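Local atomic coordinates of aquaporin AqpM (Methanothermobacter marburgensis str. Marburg, PDB entry 2F2B), a protein that forms a tetrameric membrane channel through which water moves in both directions under osmotic gradients, and also gives a transient increase in initial glycerol flux. Residues F64-S69 and I177-T182; F155-T160 and L181-I186. All blocks are in the same frame, centred on the assembly; numbering follows the deposited sequence.

How the interactions relate
Helix 175-194 is common to both interactions: helix 52-73 packs on it in interaction 1 and helix 143-166 in interaction 2. Both are buried and have no hydrogen bond between their segments; interaction 1 is wholly apolar, while interaction 2 adds two threonines on one flank and borders the pore-forming loops on the other. At 64-69/177-182 an alanine meets a glycine and the backbones nearly touch, whereas at 155-160/181-186 branched side chains fill a wider gap. The two merge where I66 CD1 packs on V183 CG1 at 3.8 Å. L181 and T182 belong to both, L181 touching helix 52-73 and T182 helix 143-166. Other subunits cover parts of both contacts.

Interaction 1: residues F64-S69 and I177-T182; sequences FAIAAS and IIIGLT
I177 opens the contact with A67, whose CB sits 4.0 Å from I177 CA. The CB of I177 points away from helix 52-73, yet with CG1 anti to the backbone N (chi1 -171°) and chi2 near +59°, CD1 turns back to 4.2 Å from A67 CB. At I179 a branch methyl takes over, CG2 meeting I66 CG2 at 4.2 Å. G180 is the point of closest backbone approach: its CA lies 4.8 Å from the CA of A67 and 4.0 Å from I66 CG2. G180 has no side chain to hold the helices apart, and A67 brings only a methyl; the nearly antiparallel segment axes (159°) come within 7.5 Å. L181 then reaches out with CD2, which meets F64 CE1 at 4.0 Å, at a slant to the ring. Helix 4-33 covers A65, I66 and S69, and helix 143-166 lies over I178 and I179. Two neighbouring subunits also pack here, G185 of one on F64 and I177 of the other on L181, placing this crossing of transmembrane helices beside the centre of the tetramer.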
loop_
_atom_site.group_PDB
_atom_site.type_symbol
_atom_site.label_atom_id
_atom_site.label_comp_id
_atom_site.label_asym_id
_atom_site.label_seq_id
_atom_site.Cartn_x
_atom_site.Cartn_y
_atom_site.Cartn_z
ATOM N N PHE A 64 -4.308 -4.095 7.412
ATOM C CA PHE A 64 -3.668 -3.209 8.376
ATOM C C PHE A 64 -4.204 -3.473 9.783
ATOM O O PHE A 64 -3.462 -3.381 10.764
ATOM C CB PHE A 64 -3.884 -1.734 7.996
ATOM C CG PHE A 64 -3.234 -1.328 6.691
ATOM C CD1 PHE A 64 -2.064 -1.945 6.242
ATOM C CD2 PHE A 64 -3.765 -0.282 5.941
ATOM C CE1 PHE A 64 -1.435 -1.518 5.063
ATOM C CE2 PHE A 64 -3.149 0.151 4.767
ATOM C CZ PHE A 64 -1.979 -0.469 4.324
ATOM N N ALA A 65 -5.487 -3.813 9.889
ATOM C CA ALA A 65 -6.070 -4.099 11.195
ATOM C C ALA A 65 -5.496 -5.415 11.727
ATOM O O ALA A 65 -5.250 -5.558 12.928
ATOM C CB ALA A 65 -7.594 -4.182 11.093
ATOM N N ILE A 66 -5.278 -6.372 10.827
ATOM C CA ILE A 66 -4.709 -7.667 11.214
ATOM C C ILE A 66 -3.260 -7.486 11.669
ATOM O O ILE A 66 -2.846 -8.040 12.694
ATOM C CB ILE A 66 -4.778 -8.676 10.031
ATOM C CG1 ILE A 66 -6.229 -9.128 9.832
ATOM C CG2 ILE A 66 -3.873 -9.887 10.304
ATOM C CD1 ILE A 66 -6.498 -9.831 8.515
ATOM N N ALA A 67 -2.490 -6.704 10.916
ATOM C CA ALA A 67 -1.097 -6.449 11.275
ATOM C C ALA A 67 -1.047 -5.772 12.641
ATOM O O ALA A 67 -0.297 -6.193 13.530
ATOM C CB ALA A 67 -0.428 -5.558 10.220
ATOM N N ALA A 68 -1.858 -4.733 12.817
ATOM C CA ALA A 68 -1.902 -4.014 14.091
ATOM C C ALA A 68 -2.207 -4.979 15.239
ATOM O O ALA A 68 -1.550 -4.949 16.289
ATOM C CB ALA A 68 -2.960 -2.918 14.034
ATOM N N SER A 69 -3.194 -5.842 15.031
ATOM C CA SER A 69 -3.587 -6.815 16.050
ATOM C C SER A 69 -2.464 -7.789 16.405
ATOM O O SER A 69 -2.253 -8.101 17.577
ATOM C CB SER A 69 -4.823 -7.595 15.587
ATOM O OG SER A 69 -5.962 -6.748 15.517
ATOM N N ILE A 177 3.089 -7.747 9.731
ATOM C CA ILE A 177 2.864 -7.037 8.482
ATOM C C ILE A 177 2.715 -7.967 7.280
ATOM O O ILE A 177 1.869 -7.733 6.419
ATOM C CB ILE A 177 3.977 -5.970 8.223
ATOM C CG1 ILE A 177 3.583 -5.097 7.024
ATOM C CG2 ILE A 177 5.325 -6.636 7.984
ATOM C CD1 ILE A 177 2.258 -4.375 7.207
ATOM N N ILE A 178 3.501 -9.039 7.227
ATOM C CA ILE A 178 3.395 -9.951 6.094
ATOM C C ILE A 178 2.056 -10.689 6.086
ATOM O O ILE A 178 1.432 -10.839 5.034
ATOM C CB ILE A 178 4.567 -10.963 6.091
ATOM C CG1 ILE A 178 5.890 -10.197 5.938
ATOM C CG2 ILE A 178 4.392 -11.982 4.971
ATOM C CD1 ILE A 178 5.890 -9.158 4.799
ATOM N N ILE A 179 1.609 -11.148 7.251
ATOM C CA ILE A 179 0.334 -11.851 7.322
ATOM C C ILE A 179 -0.804 -10.911 6.916
ATOM O O ILE A 179 -1.685 -11.288 6.139
ATOM C CB ILE A 179 0.092 -12.416 8.743
ATOM C CG1 ILE A 179 1.109 -13.529 9.022
ATOM C CG2 ILE A 179 -1.331 -12.963 8.862
ATOM C CD1 ILE A 179 1.099 -14.046 10.457
ATOM N N GLY A 180 -0.778 -9.683 7.423
ATOM C CA GLY A 180 -1.818 -8.731 7.073
ATOM C C GLY A 180 -1.855 -8.406 5.585
ATOM O O GLY A 180 -2.927 -8.389 4.971
ATOM N N LEU A 181 -0.693 -8.143 4.992
ATOM C CA LEU A 181 -0.653 -7.816 3.571
ATOM C C LEU A 181 -1.051 -9.015 2.714
ATOM O O LEU A 181 -1.655 -8.857 1.656
ATOM C CB LEU A 181 0.740 -7.308 3.176
ATOM C CG LEU A 181 1.147 -5.984 3.831
ATOM C CD1 LEU A 181 2.541 -5.585 3.359
ATOM C CD2 LEU A 181 0.129 -4.886 3.478
ATOM N N THR A 182 -0.730 -10.219 3.175
ATOM C CA THR A 182 -1.103 -11.413 2.424
ATOM C C THR A 182 -2.629 -11.495 2.355
ATOM O O THR A 182 -3.198 -11.792 1.305
ATOM C CB THR A 182 -0.523 -12.675 3.081
ATOM O OG1 THR A 182 0.906 -12.595 3.053
ATOM C CG2 THR A 182 -0.957 -13.927 2.324
#

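Interaction 2: residues F155-T160 and L181-I186; sequences FLLMIT and LTVAGI
The CB of L156 points toward helix 175-194, where the side chain meets I186 and T182. Its CB is 4.0 Å from I186 CD1. One bond further, CG faces two methyls, that same CD1 and T182 CG2, the latter also at 4.0 Å. With CG anti to the backbone N (chi1 176°) and chi2 near +58°, CD2 slides past I186 in the opposite direction and rests 3.8 Å from I186 CG1. I186 CD1 also reaches the backbone of the next residue, 3.9 Å from L157 N. The two segments are neighbouring antiparallel transmembrane helices (167°) of the six-helix aquaporin bundle, their axes 9.8 Å apart, and these aliphatic groups span the gap. Beside them L157 crosses V183 at a slant, CD1 to CG2 at 3.8 Å. L157 also touches N82 of the first NPA motif and lies near a bound glycerol, probably from the crystallisation liquor, while I186 reaches S196 and L198, just ahead of the second motif; this flank thus borders the pore-forming loops. On the other flank T160 CG2 lies 3.7 Å from T182 OG1, which is hydrogen-bonded to I178 O of its own helix. T160 OG1 likewise donates to L156 O, 2.8 Å away, which T160 N approaches from the other face of the carbonyl plane. F21 of a neighbouring subunit packs on L156, and A68 of the same subunit on both threonines.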
loop_
_atom_site.group_PDB
_atom_site.type_symbol
_atom_site.label_atom_id
_atom_site.label_comp_id
_atom_site.label_asym_id
_atom_site.label_seq_id
_atom_site.Cartn_x
_atom_site.Cartn_y
_atom_site.Cartn_z
ATOM N N PHE A 155 -5.337 -21.485 2.043
ATOM C CA PHE A 155 -4.105 -22.251 1.897
ATOM C C PHE A 155 -2.937 -21.260 1.874
ATOM O O PHE A 155 -1.944 -21.436 2.583
ATOM C CB PHE A 155 -4.123 -23.057 0.591
ATOM C CG PHE A 155 -2.857 -23.833 0.333
ATOM C CD1 PHE A 155 -2.727 -25.150 0.768
ATOM C CD2 PHE A 155 -1.790 -23.242 -0.339
ATOM C CE1 PHE A 155 -1.549 -25.870 0.535
ATOM C CE2 PHE A 155 -0.608 -23.952 -0.576
ATOM C CZ PHE A 155 -0.490 -25.268 -0.138
ATOM N N LEU A 156 -3.052 -20.212 1.058
ATOM C CA LEU A 156 -1.981 -19.217 0.983
ATOM C C LEU A 156 -1.770 -18.548 2.337
ATOM O O LEU A 156 -0.634 -18.380 2.785
ATOM C CB LEU A 156 -2.292 -18.146 -0.071
ATOM C CG LEU A 156 -1.246 -17.022 -0.139
ATOM C CD1 LEU A 156 0.127 -17.616 -0.440
ATOM C CD2 LEU A 156 -1.631 -16.006 -1.207
ATOM N N LEU A 157 -2.865 -18.162 2.986
ATOM C CA LEU A 157 -2.769 -17.524 4.295
ATOM C C LEU A 157 -2.021 -18.406 5.291
ATOM O O LEU A 157 -1.067 -17.963 5.931
ATOM C CB LEU A 157 -4.166 -17.218 4.848
ATOM C CG LEU A 157 -4.229 -16.770 6.317
ATOM C CD1 LEU A 157 -3.373 -15.519 6.525
ATOM C CD2 LEU A 157 -5.676 -16.500 6.709
ATOM N N MET A 158 -2.447 -19.658 5.413
ATOM C CA MET A 158 -1.826 -20.571 6.370
ATOM C C MET A 158 -0.374 -20.943 6.062
ATOM O O MET A 158 0.449 -21.024 6.974
ATOM C CB MET A 158 -2.666 -21.844 6.499
ATOM C CG MET A 158 -2.297 -22.723 7.698
ATOM S SD MET A 158 -2.698 -21.964 9.304
ATOM C CE MET A 158 -1.233 -22.333 10.225
ATOM N N ILE A 159 -0.047 -21.171 4.793
ATOM C CA ILE A 159 1.331 -21.535 4.469
ATOM C C ILE A 159 2.259 -20.350 4.751
ATOM O O ILE A 159 3.420 -20.528 5.123
ATOM C CB ILE A 159 1.471 -22.029 2.999
ATOM C CG1 ILE A 159 2.732 -22.898 2.876
ATOM C CG2 ILE A 159 1.537 -20.848 2.028
ATOM C CD1 ILE A 159 2.853 -23.645 1.561
ATOM N N THR A 160 1.734 -19.135 4.612
ATOM C CA THR A 160 2.520 -17.941 4.891
ATOM C C THR A 160 2.726 -17.864 6.407
ATOM O O THR A 160 3.829 -17.591 6.881
ATOM C CB THR A 160 1.793 -16.670 4.388
ATOM O OG1 THR A 160 1.620 -16.764 2.968
ATOM C CG2 THR A 160 2.605 -15.414 4.710
ATOM N N LEU A 181 -0.693 -8.143 4.992
ATOM C CA LEU A 181 -0.653 -7.816 3.571
ATOM C C LEU A 181 -1.051 -9.015 2.714
ATOM O O LEU A 181 -1.655 -8.857 1.656
ATOM C CB LEU A 181 0.740 -7.308 3.176
ATOM C CG LEU A 181 1.147 -5.984 3.831
ATOM C CD1 LEU A 181 2.541 -5.585 3.359
ATOM C CD2 LEU A 181 0.129 -4.886 3.478
ATOM N N THR A 182 -0.730 -10.219 3.175
ATOM C CA THR A 182 -1.103 -11.413 2.424
ATOM C C THR A 182 -2.629 -11.495 2.355
ATOM O O THR A 182 -3.198 -11.792 1.305
ATOM C CB THR A 182 -0.523 -12.675 3.081
ATOM O OG1 THR A 182 0.906 -12.595 3.053
ATOM C CG2 THR A 182 -0.957 -13.927 2.324
ATOM N N VAL A 183 -3.291 -11.212 3.473
ATOM C CA VAL A 183 -4.748 -11.230 3.497
ATOM C C VAL A 183 -5.286 -10.151 2.553
ATOM O O VAL A 183 -6.233 -10.394 1.805
ATOM C CB VAL A 183 -5.299 -10.990 4.929
ATOM C CG1 VAL A 183 -6.810 -10.747 4.880
ATOM C CG2 VAL A 183 -5.008 -12.206 5.803
ATOM N N ALA A 184 -4.675 -8.969 2.571
ATOM C CA ALA A 184 -5.122 -7.882 1.692
ATOM C C ALA A 184 -5.072 -8.331 0.232
ATOM O O ALA A 184 -5.994 -8.064 -0.544
ATOM C CB ALA A 184 -4.250 -6.635 1.891
ATOM N N GLY A 185 -3.996 -9.025 -0.132
ATOM C CA GLY A 185 -3.845 -9.506 -1.498
ATOM C C GLY A 185 -4.858 -10.571 -1.875
ATOM O O GLY A 185 -5.381 -10.574 -2.987
ATOM N N ILE A 186 -5.135 -11.483 -0.954
ATOM C CA ILE A 186 -6.100 -12.547 -1.204
ATOM C C ILE A 186 -7.496 -11.950 -1.396
ATOM O O ILE A 186 -8.235 -12.365 -2.292
ATOM C CB ILE A 186 -6.099 -13.574 -0.037
ATOM C CG1 ILE A 186 -4.740 -14.282 0.010
ATOM C CG2 ILE A 186 -7.223 -14.611 -0.231
ATOM C CD1 ILE A 186 -4.481 -15.065 1.297
#